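Local coordinates for protein glycosaminoglycan xylosylkinase (Hydra vulgaris, PDB 5XOM) that probably phosphorylates xylose in the linkage region of proteoglycan glycosaminoglycan chains, as a secretory-pathway kinase of the Fam20 family, at residues 301-309 with 359-370. Residues are numbered along the deposited sequence; the frame is centred on the assembly and turned at random.
Sequences FGNPFVDEK and DHLLALDRRLLL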
loop_
_atom_site.group_PDB
_atom_site.type_symbol
_atom_site.label_atom_id
_atom_site.label_comp_id
_atom_site.label_asym_id
_atom_site.label_seq_id
_atom_site.Cartn_x
_atom_site.Cartn_y
_atom_site.Cartn_z
ATOM N N PHE A 301 -10.990 -11.116 25.390
ATOM C CA PHE A 301 -12.439 -10.965 25.232
ATOM C C PHE A 301 -13.191 -12.101 25.929
ATOM O O PHE A 301 -14.111 -12.706 25.372
ATOM C CB PHE A 301 -12.826 -10.860 23.753
ATOM C CG PHE A 301 -12.239 -9.647 23.062
ATOM C CD1 PHE A 301 -12.773 -8.378 23.280
ATOM C CD2 PHE A 301 -11.168 -9.774 22.187
ATOM C CE1 PHE A 301 -12.238 -7.258 22.647
ATOM C CE2 PHE A 301 -10.625 -8.659 21.547
ATOM C CZ PHE A 301 -11.160 -7.397 21.782
ATOM N N GLY A 302 -12.784 -12.393 27.164
ATOM C CA GLY A 302 -13.461 -13.383 27.978
ATOM C C GLY A 302 -14.570 -12.793 28.830
ATOM O O GLY A 302 -15.550 -13.483 29.115
ATOM N N ASN A 303 -14.451 -11.514 29.224
ATOM C CA ASN A 303 -15.478 -10.893 30.055
ATOM C C ASN A 303 -15.568 -9.409 29.721
ATOM O O ASN A 303 -14.637 -8.644 29.987
ATOM C CB ASN A 303 -15.206 -11.101 31.550
ATOM C CG ASN A 303 -16.287 -10.479 32.449
ATOM O OD1 ASN A 303 -17.052 -9.590 32.049
ATOM N ND2 ASN A 303 -16.423 -11.044 33.638
ATOM N N PRO A 304 -16.683 -8.961 29.143
ATOM C CA PRO A 304 -16.798 -7.560 28.718
ATOM C C PRO A 304 -17.089 -6.596 29.856
ATOM O O PRO A 304 -17.153 -5.385 29.613
ATOM C CB PRO A 304 -17.980 -7.610 27.743
ATOM C CG PRO A 304 -18.850 -8.698 28.317
ATOM C CD PRO A 304 -17.914 -9.731 28.872
ATOM N N PHE A 305 -17.302 -7.091 31.075
ATOM C CA PHE A 305 -17.708 -6.245 32.189
ATOM C C PHE A 305 -16.573 -5.953 33.159
ATOM O O PHE A 305 -16.741 -5.115 34.051
ATOM C CB PHE A 305 -18.890 -6.876 32.948
ATOM C CG PHE A 305 -20.015 -7.312 32.048
ATOM C CD1 PHE A 305 -20.672 -6.398 31.248
ATOM C CD2 PHE A 305 -20.448 -8.635 32.044
ATOM C CE1 PHE A 305 -21.713 -6.801 30.409
ATOM C CE2 PHE A 305 -21.496 -9.041 31.229
ATOM C CZ PHE A 305 -22.129 -8.119 30.406
ATOM N N VAL A 306 -15.433 -6.622 33.014
ATOM C CA VAL A 306 -14.316 -6.495 33.943
ATOM C C VAL A 306 -13.122 -5.942 33.180
ATOM O O VAL A 306 -12.805 -6.404 32.076
ATOM C CB VAL A 306 -13.964 -7.847 34.591
ATOM C CG1 VAL A 306 -12.733 -7.724 35.486
ATOM C CG2 VAL A 306 -15.159 -8.397 35.379
ATOM N N ASP A 307 -12.466 -4.953 33.774
ATOM C CA ASP A 307 -11.235 -4.375 33.242
ATOM C C ASP A 307 -10.123 -4.675 34.234
ATOM O O ASP A 307 -10.130 -4.147 35.356
ATOM C CB ASP A 307 -11.400 -2.878 33.006
ATOM C CG ASP A 307 -12.739 -2.531 32.344
ATOM O OD1 ASP A 307 -13.386 -1.536 32.742
ATOM O OD2 ASP A 307 -13.156 -3.270 31.423
ATOM N N GLU A 308 -9.158 -5.512 33.828
ATOM C CA GLU A 308 -8.079 -5.922 34.744
ATOM C C GLU A 308 -6.937 -4.927 34.575
ATOM O O GLU A 308 -6.061 -5.075 33.714
ATOM C CB GLU A 308 -7.635 -7.358 34.477
ATOM C CG GLU A 308 -8.726 -8.414 34.660
ATOM C CD GLU A 308 -8.805 -8.935 36.088
ATOM O OE1 GLU A 308 -9.607 -9.841 36.345
ATOM O OE2 GLU A 308 -8.047 -8.469 36.946
ATOM N N LYS A 309 -6.937 -3.903 35.429
ATOM C CA LYS A 309 -5.944 -2.834 35.341
ATOM C C LYS A 309 -4.531 -3.327 35.614
ATOM O O LYS A 309 -3.578 -2.665 35.208
ATOM C CB LYS A 309 -6.318 -1.703 36.291
ATOM C CG LYS A 309 -7.527 -0.896 35.838
ATOM C CD LYS A 309 -7.840 0.217 36.821
ATOM C CE LYS A 309 -9.045 1.024 36.372
ATOM N NZ LYS A 309 -9.447 2.076 37.358
ATOM N N ASP A 359 -21.217 -5.766 23.752
ATOM C CA ASP A 359 -20.676 -5.525 25.085
ATOM C C ASP A 359 -19.149 -5.522 25.093
ATOM O O ASP A 359 -18.533 -4.738 25.818
ATOM C CB ASP A 359 -21.206 -6.571 26.085
ATOM C CG ASP A 359 -22.706 -6.431 26.355
ATOM O OD1 ASP A 359 -23.221 -5.302 26.375
ATOM O OD2 ASP A 359 -23.362 -7.467 26.628
ATOM N N HIS A 360 -18.518 -6.404 24.316
ATOM C CA HIS A 360 -17.060 -6.344 24.192
ATOM C C HIS A 360 -16.604 -5.138 23.387
ATOM O O HIS A 360 -15.543 -4.566 23.673
ATOM C CB HIS A 360 -16.487 -7.611 23.541
ATOM C CG HIS A 360 -16.498 -8.820 24.442
ATOM N ND1 HIS A 360 -15.678 -8.912 25.557
ATOM C CD2 HIS A 360 -17.173 -9.993 24.363
ATOM C CE1 HIS A 360 -15.873 -10.080 26.134
ATOM N NE2 HIS A 360 -16.772 -10.749 25.430
ATOM N N LEU A 361 -17.380 -4.733 22.374
ATOM C CA LEU A 361 -17.042 -3.523 21.627
ATOM C C LEU A 361 -17.042 -2.310 22.546
ATOM O O LEU A 361 -16.101 -1.509 22.533
ATOM C CB LEU A 361 -18.022 -3.341 20.464
ATOM C CG LEU A 361 -17.800 -4.361 19.348
ATOM C CD1 LEU A 361 -18.958 -4.416 18.364
ATOM C CD2 LEU A 361 -16.490 -4.033 18.620
ATOM N N LEU A 362 -18.067 -2.191 23.398
ATOM C CA LEU A 362 -18.117 -1.069 24.319
ATOM C C LEU A 362 -17.090 -1.193 25.437
ATOM O O LEU A 362 -16.672 -0.179 25.996
ATOM C CB LEU A 362 -19.535 -0.919 24.886
ATOM C CG LEU A 362 -20.504 -0.597 23.744
ATOM C CD1 LEU A 362 -21.953 -0.701 24.200
ATOM C CD2 LEU A 362 -20.189 0.786 23.143
ATOM N N ALA A 363 -16.663 -2.408 25.774
ATOM C CA ALA A 363 -15.578 -2.543 26.742
ATOM C C ALA A 363 -14.291 -1.917 26.215
ATOM O O ALA A 363 -13.509 -1.339 26.980
ATOM C CB ALA A 363 -15.368 -4.021 27.085
ATOM N N LEU A 364 -14.057 -2.034 24.902
ATOM C CA LEU A 364 -12.914 -1.383 24.257
ATOM C C LEU A 364 -12.916 0.122 24.499
ATOM O O LEU A 364 -11.901 0.701 24.901
ATOM C CB LEU A 364 -12.955 -1.663 22.758
ATOM C CG LEU A 364 -12.475 -3.038 22.335
ATOM C CD1 LEU A 364 -12.682 -3.189 20.850
ATOM C CD2 LEU A 364 -11.011 -3.243 22.725
ATOM N N ASP A 365 -14.049 0.777 24.231
ATOM C CA ASP A 365 -14.124 2.224 24.406
ATOM C C ASP A 365 -13.962 2.604 25.866
ATOM O O ASP A 365 -13.310 3.607 26.184
ATOM C CB ASP A 365 -15.450 2.754 23.861
ATOM C CG ASP A 365 -15.626 2.460 22.390
ATOM O OD1 ASP A 365 -16.786 2.302 21.951
ATOM O OD2 ASP A 365 -14.615 2.387 21.665
ATOM N N ARG A 366 -14.556 1.821 26.771
ATOM C CA ARG A 366 -14.375 2.074 28.197
ATOM C C ARG A 366 -12.910 1.958 28.594
ATOM O O ARG A 366 -12.389 2.799 29.334
ATOM C CB ARG A 366 -15.234 1.107 29.015
ATOM C CG ARG A 366 -15.202 1.369 30.513
ATOM C CD ARG A 366 -16.165 0.444 31.262
ATOM N NE ARG A 366 -15.725 -0.941 31.175
ATOM C CZ ARG A 366 -16.368 -1.887 30.497
ATOM N NH1 ARG A 366 -17.494 -1.596 29.859
ATOM N NH2 ARG A 366 -15.882 -3.121 30.455
ATOM N N ARG A 367 -12.226 0.928 28.101
ATOM C CA ARG A 367 -10.845 0.715 28.514
ATOM C C ARG A 367 -9.897 1.728 27.885
ATOM O O ARG A 367 -8.848 2.030 28.464
ATOM C CB ARG A 367 -10.424 -0.707 28.164
ATOM C CG ARG A 367 -11.082 -1.757 29.038
ATOM C CD ARG A 367 -11.012 -3.131 28.409
ATOM N NE ARG A 367 -11.925 -4.046 29.083
ATOM C CZ ARG A 367 -12.295 -5.226 28.597
ATOM N NH1 ARG A 367 -11.827 -5.640 27.427
ATOM N NH2 ARG A 367 -13.138 -5.993 29.281
ATOM N N LEU A 368 -10.253 2.276 26.722
ATOM C CA LEU A 368 -9.431 3.322 26.128
ATOM C C LEU A 368 -9.399 4.557 27.018
ATOM O O LEU A 368 -8.334 5.154 27.225
ATOM C CB LEU A 368 -9.947 3.661 24.729
ATOM C CG LEU A 368 -9.283 4.821 23.979
ATOM C CD1 LEU A 368 -7.780 4.621 23.891
ATOM C CD2 LEU A 368 -9.881 4.964 22.590
ATOM N N LEU A 369 -10.545 4.929 27.599
ATOM C CA LEU A 369 -10.559 6.041 28.545
ATOM C C LEU A 369 -9.742 5.721 29.790
ATOM O O LEU A 369 -9.088 6.606 30.355
ATOM C CB LEU A 369 -11.988 6.412 28.933
ATOM C CG LEU A 369 -12.853 6.998 27.821
ATOM C CD1 LEU A 369 -14.223 7.364 28.367
ATOM C CD2 LEU A 369 -12.171 8.208 27.190
ATOM N N LEU A 370 -9.802 4.473 30.263
ATOM C CA LEU A 370 -8.992 4.098 31.415
ATOM C C LEU A 370 -7.501 4.178 31.097
ATOM O O LEU A 370 -6.696 4.480 31.986
ATOM C CB LEU A 370 -9.370 2.694 31.890
ATOM C CG LEU A 370 -10.819 2.477 32.346
ATOM C CD1 LEU A 370 -11.088 0.998 32.603
ATOM C CD2 LEU A 370 -11.131 3.324 33.591
HETATM O O HOH W 1 -13.274 -8.044 26.937
HETATM O O HOH W 2 -18.917 -3.811 28.286
#
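Asp307 OD2 is gripped by two arginines: Arg367 NE reaches it at 2.8 Å from above the carboxylate plane, and Arg366 NH2 at 2.9 Å on its syn lone pair. Arg366 NE binds the syn lone pair of Asp307 OD1 at 2.9 Å, completing a side-on, two-nitrogen salt bridge in which guanidinium and carboxylate are nearly coplanar, whereas the guanidinium plane of Arg367 is turned 79° from that of the carboxylate. Arg366 extends from the helix and then bends at chi3 (67°), which turns its NE and NH2 edge to the acid. The same NH2 gives a bond of 2.7 Å to Pro304 O, and a water accepting from Arg366 NH1 donates to both Pro304 O and Asp359 O. Without the guanidinium, as with an alanine at Arg366, Asp307 OD1 is likely to lose its charged mate and Pro304 O its direct donor. Arg367, running out straight as far as NE, lays one guanidinium face against Ala363 CB, where a bare methyl lets the flat group pack close to the helix; its NH2 makes weak bonds to Asn303 O and Val306 O, while NH1 binds Leu272 O on helix 259-273. Nearer the start of the loop, the flat His360 ring is sandwiched by CH-pi contacts, Pro304 CB lying 3.7 Å from its centroid and Phe301 CB over the opposite face. The Phe301 ring adds an offset edge-to-face pair, its edge toward His360, and also touches Leu364. Asn303 OD1 accepts from Phe305 N in an Asx turn that bends the chain around Pro304. Thus the loop between strand 289-292 and helix 313-318 is tied to helix 358-382 within the kinase-like domain by ring packing around His360 at one end and ionic bonds farther along, and two neighbouring arginines sharing one carboxylate probably keep Asp307 ionised.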